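PDB 3LLK: sulfhydryl oxidase 1 from Homo sapiens, which catalyses the oxidation of protein thiols to disulfides with the reduction of molecular oxygen, using a bound FAD in its sulfhydryl oxidase domain. Local coordinates for residues Q63-L66 with H67-E71; R93-G96 with A97-K101. All blocks are in the same frame, centred on the assembly; numbering follows the deposited sequence.

Contact 1 of 2, residues Q63-L66 with H67-E71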
ATOM      1  N   GLN A  63      14.056  -0.646   8.553  1.00 26.86           N
ATOM      2  CA  GLN A  63      13.418  -1.717   9.302  1.00 27.76           C
ATOM      3  C   GLN A  63      13.624  -1.496  10.796  1.00 28.70           C
ATOM      4  O   GLN A  63      12.733  -1.787  11.599  1.00 26.91           O
ATOM      5  CB  GLN A  63      13.977  -3.075   8.876  1.00 30.16           C
ATOM      6  CG  GLN A  63      12.918  -4.159   8.759  1.00 29.59           C
ATOM      7  CD  GLN A  63      11.686  -3.701   7.987  1.00 28.93           C
ATOM      8  OE1 GLN A  63      11.783  -2.961   7.004  1.00 27.30           O
ATOM      9  NE2 GLN A  63      10.519  -4.147   8.430  1.00 25.63           N
ATOM     10  N   ASN A  64      14.793  -0.976  11.174  1.00 27.35           N
ATOM     11  CA  ASN A  64      15.071  -0.708  12.581  1.00 26.69           C
ATOM     12  C   ASN A  64      14.149   0.418  13.060  1.00 25.00           C
ATOM     13  O   ASN A  64      13.675   0.414  14.190  1.00 25.27           O
ATOM     14  CB  ASN A  64      16.533  -0.287  12.776  1.00 27.86           C
ATOM     15  CG  ASN A  64      16.846   0.067  14.224  1.00 28.62           C
ATOM     16  OD1 ASN A  64      16.853  -0.802  15.100  1.00 30.04           O
ATOM     17  ND2 ASN A  64      17.088   1.353  14.486  1.00 26.53           N
ATOM     18  N   PHE A  65      13.919   1.389  12.185  1.00 25.59           N
ATOM     19  CA  PHE A  65      13.059   2.525  12.485  1.00 23.79           C
ATOM     20  C   PHE A  65      11.608   2.058  12.702  1.00 22.88           C
ATOM     21  O   PHE A  65      10.952   2.468  13.662  1.00 21.92           O
ATOM     22  CB  PHE A  65      13.121   3.521  11.328  1.00 25.27           C
ATOM     23  CG  PHE A  65      12.056   4.569  11.369  1.00 24.37           C
ATOM     24  CD1 PHE A  65      12.158   5.653  12.231  1.00 24.76           C
ATOM     25  CD2 PHE A  65      10.950   4.475  10.531  1.00 26.52           C
ATOM     26  CE1 PHE A  65      11.172   6.633  12.259  1.00 26.84           C
ATOM     27  CE2 PHE A  65       9.961   5.450  10.548  1.00 27.43           C
ATOM     28  CZ  PHE A  65      10.072   6.531  11.413  1.00 24.07           C
ATOM     29  N   LEU A  66      11.109   1.205  11.814  1.00 21.60           N
ATOM     30  CA  LEU A  66       9.743   0.704  11.946  1.00 23.45           C
ATOM     31  C   LEU A  66       9.564  -0.134  13.211  1.00 25.34           C
ATOM     32  O   LEU A  66       8.532  -0.045  13.884  1.00 24.67           O
ATOM     33  CB  LEU A  66       9.350  -0.111  10.706  1.00 20.23           C
ATOM     34  CG  LEU A  66       9.258   0.727   9.425  1.00 22.86           C
ATOM     35  CD1 LEU A  66       9.146  -0.190   8.209  1.00 21.40           C
ATOM     36  CD2 LEU A  66       8.057   1.679   9.520  1.00 23.43           C
ATOM     37  N   HIS A  67      10.563  -0.951  13.539  1.00 26.18           N
ATOM     38  CA  HIS A  67      10.488  -1.776  14.748  1.00 27.89           C
ATOM     39  C   HIS A  67      10.482  -0.873  15.985  1.00 27.46           C
ATOM     40  O   HIS A  67       9.769  -1.138  16.961  1.00 27.53           O
ATOM     41  CB  HIS A  67      11.686  -2.736  14.808  1.00 34.04           C
ATOM     42  CG  HIS A  67      11.785  -3.502  16.092  1.00 39.87           C
ATOM     43  ND1 HIS A  67      11.030  -4.626  16.349  1.00 43.37           N
ATOM     44  CD2 HIS A  67      12.514  -3.274  17.210  1.00 41.53           C
ATOM     45  CE1 HIS A  67      11.288  -5.058  17.571  1.00 43.36           C
ATOM     46  NE2 HIS A  67      12.185  -4.254  18.115  1.00 43.22           N
ATOM     47  N   SER A  68      11.264   0.204  15.939  1.00 24.76           N
ATOM     48  CA  SER A  68      11.335   1.131  17.072  1.00 24.84           C
ATOM     49  C   SER A  68      10.007   1.873  17.261  1.00 24.76           C
ATOM     50  O   SER A  68       9.572   2.095  18.388  1.00 24.01           O
ATOM     51  CB  SER A  68      12.478   2.134  16.871  1.00 27.46           C
ATOM     52  OG  SER A  68      12.597   3.016  17.975  1.00 27.98           O
ATOM     53  N   VAL A  69       9.360   2.249  16.161  1.00 24.81           N
ATOM     54  CA  VAL A  69       8.077   2.943  16.252  1.00 25.35           C
ATOM     55  C   VAL A  69       7.014   1.953  16.712  1.00 25.54           C
ATOM     56  O   VAL A  69       6.186   2.273  17.557  1.00 25.52           O
ATOM     57  CB  VAL A  69       7.652   3.543  14.894  1.00 26.54           C
ATOM     58  CG1 VAL A  69       6.259   4.130  15.005  1.00 25.73           C
ATOM     59  CG2 VAL A  69       8.650   4.633  14.469  1.00 26.40           C
ATOM     60  N   ASN A  70       7.060   0.744  16.159  1.00 26.88           N
ATOM     61  CA  ASN A  70       6.111  -0.303  16.514  1.00 29.50           C
ATOM     62  C   ASN A  70       6.152  -0.550  18.024  1.00 31.28           C
ATOM     63  O   ASN A  70       5.111  -0.585  18.686  1.00 30.35           O
ATOM     64  CB  ASN A  70       6.451  -1.599  15.775  1.00 28.61           C
ATOM     65  CG  ASN A  70       5.357  -2.643  15.897  1.00 30.45           C
ATOM     66  OD1 ASN A  70       5.625  -3.844  15.872  1.00 34.87           O
ATOM     67  ND2 ASN A  70       4.118  -2.192  16.015  1.00 26.04           N
ATOM     68  N   GLU A  71       7.361  -0.716  18.561  1.00 32.92           N
ATOM     69  CA  GLU A  71       7.539  -0.971  19.991  1.00 34.85           C
ATOM     70  C   GLU A  71       7.106   0.210  20.858  1.00 34.79           C
ATOM     71  O   GLU A  71       6.537   0.026  21.936  1.00 33.80           O
ATOM     72  CB  GLU A  71       8.998  -1.338  20.286  1.00 37.28           C
ATOM     73  CG  GLU A  71       9.383  -2.715  19.776  1.00 40.30           C
ATOM     74  CD  GLU A  71       8.357  -3.777  20.153  1.00 43.36           C
ATOM     75  OE1 GLU A  71       7.997  -3.865  21.348  1.00 46.69           O
ATOM     76  OE2 GLU A  71       7.911  -4.528  19.261  1.00 45.13           O
TER

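Contact 2 of 2, residues R93-G96 with A97-K101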
ATOM      1  N   ARG A  93      13.350   9.253  16.749  1.00 31.86           N
ATOM      2  CA  ARG A  93      13.850   8.110  16.010  1.00 31.81           C
ATOM      3  C   ARG A  93      14.404   8.510  14.644  1.00 31.66           C
ATOM      4  O   ARG A  93      14.633   7.667  13.781  1.00 31.56           O
ATOM      5  CB  ARG A  93      12.740   7.067  15.907  1.00 30.94           C
ATOM      6  CG  ARG A  93      12.408   6.512  17.290  1.00 33.22           C
ATOM      7  CD  ARG A  93      11.123   5.697  17.363  1.00 31.83           C
ATOM      8  NE  ARG A  93      10.933   5.178  18.717  1.00 31.62           N
ATOM      9  CZ  ARG A  93      10.694   5.928  19.795  1.00 32.18           C
ATOM     10  NH1 ARG A  93      10.599   7.249  19.692  1.00 29.64           N
ATOM     11  NH2 ARG A  93      10.581   5.357  20.989  1.00 31.50           N
ATOM     12  N   LYS A  94      14.624   9.811  14.475  1.00 31.87           N
ATOM     13  CA  LYS A  94      15.194  10.377  13.253  1.00 34.07           C
ATOM     14  C   LYS A  94      14.546   9.936  11.935  1.00 33.90           C
ATOM     15  O   LYS A  94      15.254   9.623  10.971  1.00 33.25           O
ATOM     16  CB  LYS A  94      16.701  10.052  13.205  1.00 36.78           C
ATOM     17  CG  LYS A  94      17.452  10.384  14.492  1.00 39.69           C
ATOM     18  CD  LYS A  94      18.963  10.193  14.357  1.00 43.43           C
ATOM     19  CE  LYS A  94      19.561  11.182  13.354  1.00 48.08           C
ATOM     20  NZ  LYS A  94      21.055  11.224  13.396  1.00 49.99           N
ATOM     21  N   GLU A  95      13.215   9.935  11.864  1.00 32.90           N
ATOM     22  CA  GLU A  95      12.557   9.503  10.630  1.00 30.48           C
ATOM     23  C   GLU A  95      12.947  10.348   9.430  1.00 30.44           C
ATOM     24  O   GLU A  95      12.948   9.861   8.298  1.00 28.30           O
ATOM     25  CB  GLU A  95      11.029   9.496  10.786  1.00 33.62           C
ATOM     26  CG  GLU A  95      10.313  10.814  10.562  1.00 36.05           C
ATOM     27  CD  GLU A  95      10.178  11.193   9.099  1.00 34.38           C
ATOM     28  OE1 GLU A  95       9.755  10.349   8.275  1.00 35.78           O
ATOM     29  OE2 GLU A  95      10.487  12.354   8.774  1.00 38.97           O
ATOM     30  N   GLY A  96      13.267  11.615   9.678  1.00 30.76           N
ATOM     31  CA  GLY A  96      13.668  12.499   8.598  1.00 33.30           C
ATOM     32  C   GLY A  96      14.993  12.060   7.997  1.00 34.16           C
ATOM     33  O   GLY A  96      15.188  12.112   6.785  1.00 35.81           O
ATOM     34  N   ALA A  97      15.912  11.623   8.850  1.00 33.69           N
ATOM     35  CA  ALA A  97      17.212  11.162   8.379  1.00 35.46           C
ATOM     36  C   ALA A  97      17.071   9.781   7.727  1.00 34.63           C
ATOM     37  O   ALA A  97      17.622   9.529   6.655  1.00 34.24           O
ATOM     38  CB  ALA A  97      18.209  11.108   9.546  1.00 34.86           C
ATOM     39  N   VAL A  98      16.316   8.903   8.383  1.00 33.64           N
ATOM     40  CA  VAL A  98      16.079   7.547   7.898  1.00 33.21           C
ATOM     41  C   VAL A  98      15.268   7.496   6.601  1.00 32.92           C
ATOM     42  O   VAL A  98      15.601   6.744   5.688  1.00 30.88           O
ATOM     43  CB  VAL A  98      15.358   6.707   8.976  1.00 34.18           C
ATOM     44  CG1 VAL A  98      15.027   5.320   8.439  1.00 35.34           C
ATOM     45  CG2 VAL A  98      16.238   6.607  10.216  1.00 33.32           C
ATOM     46  N   LEU A  99      14.197   8.279   6.515  1.00 33.65           N
ATOM     47  CA  LEU A  99      13.392   8.287   5.302  1.00 35.57           C
ATOM     48  C   LEU A  99      13.768   9.508   4.469  1.00 39.37           C
ATOM     49  O   LEU A  99      14.668   9.434   3.630  1.00 44.31           O
ATOM     50  CB  LEU A  99      11.897   8.291   5.646  1.00 31.98           C
ATOM     51  CG  LEU A  99      11.432   7.050   6.432  1.00 30.41           C
ATOM     52  CD1 LEU A  99       9.987   7.231   6.903  1.00 27.04           C
ATOM     53  CD2 LEU A  99      11.563   5.797   5.553  1.00 29.71           C
ATOM     54  N   ALA A 100      13.103  10.631   4.706  1.00 40.58           N
ATOM     55  CA  ALA A 100      13.397  11.855   3.972  1.00 41.59           C
ATOM     56  C   ALA A 100      12.498  12.976   4.459  1.00 42.33           C
ATOM     57  O   ALA A 100      11.502  12.730   5.138  1.00 42.98           O
ATOM     58  CB  ALA A 100      13.199  11.638   2.475  1.00 41.63           C
ATOM     59  N   LYS A 101      12.855  14.207   4.110  1.00 43.37           N
ATOM     60  CA  LYS A 101      12.081  15.376   4.514  1.00 44.14           C
ATOM     61  C   LYS A 101      10.928  15.627   3.541  1.00 42.94           C
ATOM     62  O   LYS A 101       9.818  15.982   3.948  1.00 42.12           O
ATOM     63  CB  LYS A 101      12.980  16.615   4.550  1.00 45.42           C
ATOM     64  CG  LYS A 101      14.233  16.476   5.400  1.00 50.88           C
ATOM     65  CD  LYS A 101      13.917  16.433   6.885  1.00 51.82           C
ATOM     66  CE  LYS A 101      15.192  16.549   7.708  1.00 53.47           C
ATOM     67  NZ  LYS A 101      14.919  16.580   9.173  1.00 54.62           N
TER
HETATM   68  O   HOH W   1      10.646  14.639   7.678  1.00 34.81           O
HETATM   69  O   HOH W   2      16.018  14.303   4.216  1.00 47.99           O

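Contact 1 of 2, residues Q63-L66 with H67-E71
Helix 60-75 places Phe65 and Val69 one turn apart, and their side chains run alongside each other in the same direction. The methyl CG2 of Val69 rests over one face of the phenyl ring in a CH-pi contact, 4.0 Å from the ring centroid of Phe65 and 18° off the ring normal, shifted toward the CE1 and CZ rim. With its CG anti to the backbone N (chi1 167°), Phe65 swings its ring on toward the next turn, beneath that methyl. The same CG2 of Val69 also lies 3.3 Å from Phe65 O, the carbonyl that accepts the hydrogen bond of Val69 N at 3.0 Å. Three more bonds of this spacing flank it, from His67 N to Gln63 O, from Ser68 N to Asn64 O, and from Asn70 N to Leu66 O, the last at 2.8 Å. Phe65 and Val69 are both buried, and Phe65 also touches Leu27 of helix 16-30. On a different side, Gln63 NE2 bonds to Ala53 O near the end of helix 39-55. Successive i to i+4 backbone bonds with an apolar i, i+4 pair turned inward are typical of an amphipathic alpha-helix packed in a helical bundle.

Contact 2 of 2, residues R93-G96 with A97-K101
Chi1 of 84° sets Glu95 CG between its own backbone N and carbonyl carbon, and a second bend at chi2 curls the carboxylate round toward Leu99 and Ala100, where the chain leaves the short helix. The Glu95 and Leu99 side chains run roughly perpendicular to each other, bringing Glu95 OE1 to 3.4 Å from the methyl CD1 of Leu99. The other oxygen, Glu95 OE2, accepts a hydrogen bond from a water at 2.5 Å, and this water also donates to Ala100 O, thereby tying the acid to the backbone beyond the helix. Arg28 forms a salt bridge with OE2 and His24 ND1 a hydrogen bond with OE1, so both oxygens are engaged by helix 16-30; the arginine would be expected to favour the ionised acid.

Lys94, with positive phi, is the C-prime residue of a Schellman motif that ends helix 83-92, and it is at the same time the N-cap of the short helix 95-98. Its carbonyl starts the new helix: Lys94 O receives Val98 N at 2.9 Å in an almost straight bond (174° at the hydrogen), and Ala97 N more weakly. One residue on, Leu99 N donates to Glu95 O at 2.7 Å, just where the chain leaves helical geometry. Val98 CG2 packs 3.3 Å from Lys94 O. On the outer side, the lysine chain bends at chi3 (65°), which lays Lys94 CE alongside the methyl CB of Ala97 at 4.0 Å.

Contact 1 comes first along the chain, midway along helix 60-75; contact 2 follows after strand 80-82 and helix 83-92, at the short helix 95-98. Their centres are about 12 Å apart, on the same side of the chain's centre, and they touch directly. The Phe65 ring packs against Glu95 CB and the carbonyl of Arg93, while Val98 CG1 lies against Phe65 CB; a weak hydrogen bond joins Ser68 OG to Arg93 NE. Helix 16-30 is a shared neighbour, meeting Phe65 and Leu66 as well as Glu95 and Leu99. Together they join helices 16-30, 60-75 and 95-98; the FAD pocket is built from residues between 116 and 250, so this earlier part is probably the degenerate half of the pseudo-dimer.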